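PDB 3HDU: putative thioesterase, which probably hydrolyses thioesters, as a hotdog-fold member of the thioesterase superfamily whose own substrate is not established. Local coordinates for residues I70-A78 against I147-I155. Residues are numbered along the deposited sequence; the frame is centred on the assembly and turned at random.
Sequences IDMTAGLAA and IAVGSVSYI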
loop_
_atom_site.group_PDB
_atom_site.type_symbol
_atom_site.label_atom_id
_atom_site.label_comp_id
_atom_site.label_asym_id
_atom_site.label_seq_id
_atom_site.Cartn_x
_atom_site.Cartn_y
_atom_site.Cartn_z
ATOM N N ILE A 70 -16.393 10.284 2.094
ATOM C CA ILE A 70 -15.607 9.658 1.013
ATOM C C ILE A 70 -16.205 8.290 0.628
ATOM O O ILE A 70 -16.356 7.995 -0.560
ATOM C CB ILE A 70 -14.087 9.548 1.393
ATOM C CG1 ILE A 70 -13.448 10.943 1.361
ATOM C CG2 ILE A 70 -13.328 8.614 0.448
ATOM C CD1 ILE A 70 -12.010 11.004 1.852
ATOM N N ASP A 71 -16.558 7.491 1.640
ATOM C CA ASP A 71 -17.174 6.175 1.445
ATOM C C ASP A 71 -18.537 6.269 0.747
ATOM O O ASP A 71 -18.853 5.429 -0.101
ATOM C CB ASP A 71 -17.327 5.443 2.792
ATOM C CG ASP A 71 -17.742 3.979 2.634
ATOM O OD1 ASP A 71 -17.254 3.304 1.706
ATOM O OD2 ASP A 71 -18.543 3.493 3.456
HETATM N N MSE A 72 -19.336 7.272 1.124
HETATM C CA MSE A 72 -20.650 7.517 0.511
HETATM C C MSE A 72 -20.523 7.989 -0.936
HETATM O O MSE A 72 -21.273 7.522 -1.797
HETATM C CB MSE A 72 -21.461 8.541 1.319
HETATM C CG MSE A 72 -21.940 8.037 2.677
HETATM SE SE MSE A 72 -23.234 6.595 2.555
HETATM C CE MSE A 72 -24.628 7.503 1.578
ATOM N N THR A 73 -19.596 8.922 -1.184
ATOM C CA THR A 73 -19.315 9.434 -2.532
ATOM C C THR A 73 -18.847 8.291 -3.434
ATOM O O THR A 73 -19.325 8.158 -4.567
ATOM C CB THR A 73 -18.257 10.577 -2.520
ATOM O OG1 THR A 73 -18.702 11.638 -1.672
ATOM C CG2 THR A 73 -18.014 11.135 -3.921
ATOM N N ALA A 74 -17.931 7.471 -2.910
ATOM C CA ALA A 74 -17.414 6.289 -3.625
ATOM C C ALA A 74 -18.525 5.271 -3.933
ATOM O O ALA A 74 -18.556 4.694 -5.022
ATOM C CB ALA A 74 -16.293 5.627 -2.827
ATOM N N GLY A 75 -19.427 5.068 -2.974
ATOM C CA GLY A 75 -20.571 4.165 -3.138
ATOM C C GLY A 75 -21.512 4.567 -4.262
ATOM O O GLY A 75 -21.985 3.706 -5.008
ATOM N N LEU A 76 -21.774 5.870 -4.376
ATOM C CA LEU A 76 -22.590 6.430 -5.458
ATOM C C LEU A 76 -21.868 6.308 -6.805
ATOM O O LEU A 76 -22.503 5.982 -7.804
ATOM C CB LEU A 76 -22.943 7.896 -5.172
ATOM C CG LEU A 76 -23.824 8.664 -6.167
ATOM C CD1 LEU A 76 -25.116 7.927 -6.445
ATOM C CD2 LEU A 76 -24.107 10.060 -5.642
ATOM N N ALA A 77 -20.559 6.587 -6.832
ATOM C CA ALA A 77 -19.744 6.443 -8.054
ATOM C C ALA A 77 -19.688 4.980 -8.517
ATOM O O ALA A 77 -19.730 4.713 -9.724
ATOM C CB ALA A 77 -18.336 6.990 -7.849
ATOM N N ALA A 78 -19.589 4.053 -7.553
ATOM C CA ALA A 78 -19.621 2.601 -7.809
ATOM C C ALA A 78 -20.937 2.206 -8.491
ATOM O O ALA A 78 -20.915 1.517 -9.510
ATOM C CB ALA A 78 -19.437 1.809 -6.509
ATOM N N ILE A 147 -8.485 18.862 1.361
ATOM C CA ILE A 147 -8.255 18.421 2.762
ATOM C C ILE A 147 -8.028 16.909 2.911
ATOM O O ILE A 147 -7.371 16.489 3.865
ATOM C CB ILE A 147 -9.332 18.968 3.755
ATOM C CG1 ILE A 147 -10.706 18.354 3.525
ATOM C CG2 ILE A 147 -9.392 20.512 3.675
ATOM C CD1 ILE A 147 -11.798 19.011 4.357
ATOM N N ALA A 148 -8.561 16.105 1.984
ATOM C CA ALA A 148 -8.350 14.649 1.995
ATOM C C ALA A 148 -8.543 14.008 0.617
ATOM O O ALA A 148 -9.268 14.544 -0.222
ATOM C CB ALA A 148 -9.261 13.980 3.022
ATOM N N VAL A 149 -7.848 12.893 0.385
ATOM C CA VAL A 149 -7.967 12.104 -0.856
ATOM C C VAL A 149 -8.243 10.667 -0.440
ATOM O O VAL A 149 -7.752 10.219 0.608
ATOM C CB VAL A 149 -6.710 12.187 -1.775
ATOM C CG1 VAL A 149 -6.405 13.634 -2.129
ATOM C CG2 VAL A 149 -5.485 11.530 -1.136
ATOM N N GLY A 150 -9.034 9.956 -1.242
ATOM C CA GLY A 150 -9.399 8.575 -0.934
ATOM C C GLY A 150 -9.362 7.619 -2.107
ATOM O O GLY A 150 -9.558 8.036 -3.250
ATOM N N SER A 151 -9.049 6.357 -1.808
ATOM C CA SER A 151 -9.108 5.238 -2.754
ATOM C C SER A 151 -10.077 4.264 -2.096
ATOM O O SER A 151 -9.824 3.815 -0.965
ATOM C CB SER A 151 -7.755 4.571 -2.960
ATOM O OG SER A 151 -6.827 5.480 -3.519
ATOM N N VAL A 152 -11.187 3.976 -2.770
ATOM C CA VAL A 152 -12.225 3.102 -2.234
ATOM C C VAL A 152 -12.592 2.016 -3.248
ATOM O O VAL A 152 -12.770 2.315 -4.430
ATOM C CB VAL A 152 -13.499 3.910 -1.881
ATOM C CG1 VAL A 152 -14.520 3.028 -1.149
ATOM C CG2 VAL A 152 -13.154 5.134 -1.030
ATOM N N SER A 153 -12.693 0.772 -2.777
ATOM C CA SER A 153 -13.117 -0.369 -3.593
ATOM C C SER A 153 -14.484 -0.842 -3.111
ATOM O O SER A 153 -14.649 -1.114 -1.918
ATOM C CB SER A 153 -12.120 -1.527 -3.512
ATOM O OG SER A 153 -11.059 -1.343 -4.437
ATOM N N TYR A 154 -15.447 -0.903 -4.040
ATOM C CA TYR A 154 -16.799 -1.430 -3.803
ATOM C C TYR A 154 -16.998 -2.735 -4.570
ATOM O O TYR A 154 -16.479 -2.891 -5.678
ATOM C CB TYR A 154 -17.880 -0.418 -4.209
ATOM C CG TYR A 154 -18.326 0.452 -3.068
ATOM C CD1 TYR A 154 -17.645 1.627 -2.750
ATOM C CD2 TYR A 154 -19.420 0.080 -2.276
ATOM C CE1 TYR A 154 -18.050 2.426 -1.676
ATOM C CE2 TYR A 154 -19.833 0.869 -1.195
ATOM C CZ TYR A 154 -19.146 2.043 -0.903
ATOM O OH TYR A 154 -19.541 2.826 0.152
ATOM N N ILE A 155 -17.734 -3.668 -3.957
ATOM C CA ILE A 155 -18.088 -4.946 -4.587
ATOM C C ILE A 155 -19.584 -5.222 -4.464
ATOM O O ILE A 155 -20.241 -4.699 -3.563
ATOM C CB ILE A 155 -17.284 -6.143 -4.010
ATOM C CG1 ILE A 155 -17.549 -6.358 -2.508
ATOM C CG2 ILE A 155 -15.789 -5.939 -4.251
ATOM C CD1 ILE A 155 -16.850 -7.581 -1.947
#
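Y154 lays its ring against the helix backbone at G75, whose CA sits 3.6 Å from the ring centroid, a CH-pi contact over one face. Glycine makes this possible, since a CB at that position would run into the phenol oxygen. Beyond the ring, Y154 OH donates to D71 O at 2.7 Å, coming in from above the carbonyl plane, while G75 N, one helical turn on, reaches the same oxygen from the opposite face; two donors thus grip one buried carbonyl. The D71 carboxylate is turned 16° from the plane of the ring, although the two side chains cross at about a right angle. Its CG is anti to the backbone N (chi1 -170°), which brings OD1 back to the strand beside the phenol, and OD1 is hydrogen-bonded to T103 OG1 of strand 101-110. A phenylalanine in place of Y154 would probably keep the cover over G75 but leave D71 O without its second donor. Two residues back along the strand, A74 CB presses on V152 CB at 3.4 Å; A78 CB rests on Y154 CB. Toward I147 the packing loosens: I70 CG2 passes over G150, where a side chain would collide with it, and I70 CD1 comes no nearer to A148 CB than 4.2 Å. S151 turns its CB away from the helix, on the strand's exposed face. In this hotdog fold, segment 70-78 of central helix 58-85 crosses 147-155 at -50°. Strands 132-141 and 101-110 flank strand 146-156, helix 7-22 meets M72 and L76, and M60 of a second subunit packs on Y154.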